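Local coordinates for uncharacterized protein (Streptococcus mutans, PDB 3L9A), which is the C-terminal domain, itself of unknown function, of a phage-associated protein whose CHAP family membership suggests a cell-wall hydrolase, at residues L71-I74 with V75-Y78. Numbering follows the deposited sequence.
Sequences LQRI and VEIY
Glu76 OE1 sits at the edge of the Arg73 guanidinium, in its plane, 2.8 Å from Arg73 NH1. This is a salt bridge with a nearly straight N-H to O line (162°). OE1 accepts with its syn lone pair, and the two planar groups are turned 59° against each other. Ile77 CG2 lies over the centre of one face of the Tyr78 ring, 3.4 Å above its plane, but in one of two conformers, so this is doubtful. Ile74 CG2 approaches the same ring more loosely, 4.4 Å from Tyr78 CD2. Glu76 CG lies anti to its own carbonyl carbon (chi1 -70°), and the extended chain beyond carries the carboxylate back to Arg73, which bends and stands out from the helix. The other carboxylate oxygen, Glu76 OE2, accepts from a water at 2.6 Å. That water also accepts from Gln72 NE2 at 3.0 Å. All of this lies on the last two turns of helix 68-78, which ends just before strand 81-83, outermost within this chain in the five-stranded mixed sheet. Four i to i+4 backbone bonds run through it, from Val75 N to Leu71 O through Tyr78 N to Ile74 O (2.9 Å). Leu71 and Ile74 turn to the protein core, against Phe82 and strand 31-35. A second subunit lies against this part: its Gln48 donates to Glu76 OE1, and its Phe51 packs on Arg73 and Ile74.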
# COMPACT_ATOMS: atom_id res chain seq x y z
N LEU A 71 -10.15 10.36 15.96
CA LEU A 71 -10.67 9.37 15.02
C LEU A 71 -11.33 10.03 13.81
O LEU A 71 -11.21 9.53 12.70
CB LEU A 71 -11.62 8.38 15.70
CG LEU A 71 -11.10 7.64 16.94
CD1 LEU A 71 -12.06 6.52 17.34
CD2 LEU A 71 -9.70 7.08 16.73
N GLN A 72 -11.99 11.16 14.02
CA GLN A 72 -12.60 11.89 12.91
C GLN A 72 -11.56 12.38 11.90
O GLN A 72 -11.80 12.36 10.70
CB GLN A 72 -13.47 13.04 13.42
CG GLN A 72 -14.21 13.80 12.30
CD GLN A 72 -15.16 12.92 11.51
OE1 GLN A 72 -15.65 11.91 12.01
NE2 GLN A 72 -15.44 13.31 10.26
N ARG A 73 -10.38 12.77 12.39
CA ARG A 73 -9.29 13.10 11.47
C ARG A 73 -8.88 11.89 10.63
O ARG A 73 -8.58 12.03 9.46
CB ARG A 73 -8.09 13.65 12.23
CG ARG A 73 -8.27 15.04 12.81
CD ARG A 73 -8.16 16.12 11.74
NE ARG A 73 -8.21 17.44 12.37
CZ ARG A 73 -9.03 18.43 12.02
NH1 ARG A 73 -9.87 18.32 11.00
NH2 ARG A 73 -8.97 19.57 12.70
N ILE A 74 -8.86 10.71 11.24
CA ILE A 74 -8.55 9.50 10.50
C ILE A 74 -9.58 9.29 9.37
O ILE A 74 -9.22 8.93 8.25
CB ILE A 74 -8.44 8.27 11.42
CG1 ILE A 74 -7.29 8.46 12.42
CG2 ILE A 74 -8.25 7.01 10.59
CD1 ILE A 74 -7.20 7.39 13.48
N VAL A 75 -10.86 9.50 9.68
CA VAL A 75 -11.91 9.42 8.67
C VAL A 75 -11.66 10.44 7.54
O VAL A 75 -11.72 10.09 6.35
CB VAL A 75 -13.31 9.61 9.30
CG1 VAL A 75 -14.39 9.74 8.23
CG2 VAL A 75 -13.62 8.45 10.24
N GLU A 76 -11.36 11.68 7.91
CA GLU A 76 -11.17 12.74 6.91
C GLU A 76 -10.02 12.46 5.97
O GLU A 76 -10.13 12.63 4.75
CB GLU A 76 -10.88 14.08 7.60
CG GLU A 76 -12.06 14.68 8.33
CD GLU A 76 -11.65 15.75 9.32
OE1 GLU A 76 -10.47 16.14 9.37
OE2 GLU A 76 -12.54 16.20 10.07
N ILE A 77 -8.89 12.06 6.55
CA ILE A 77 -7.65 11.97 5.80
C ILE A 77 -7.55 10.64 5.09
O ILE A 77 -7.11 10.59 3.94
CB ILE A 77 -6.39 12.23 6.68
CG1 ILE A 77 -6.20 13.72 6.99
CG2 ILE A 77 -5.13 11.82 5.94
CD1 ILE A 77 -7.33 14.38 7.65
N TYR A 78 -7.95 9.56 5.75
CA TYR A 78 -7.73 8.20 5.25
C TYR A 78 -8.99 7.46 4.84
O TYR A 78 -8.89 6.32 4.38
CB TYR A 78 -6.88 7.38 6.24
CG TYR A 78 -5.54 8.02 6.52
CD1 TYR A 78 -4.57 8.10 5.51
CD2 TYR A 78 -5.23 8.55 7.77
CE1 TYR A 78 -3.33 8.71 5.74
CE2 TYR A 78 -4.00 9.15 8.01
CZ TYR A 78 -3.06 9.23 6.99
OH TYR A 78 -1.85 9.83 7.24
O HOH W 1 -15.02 16.14 9.40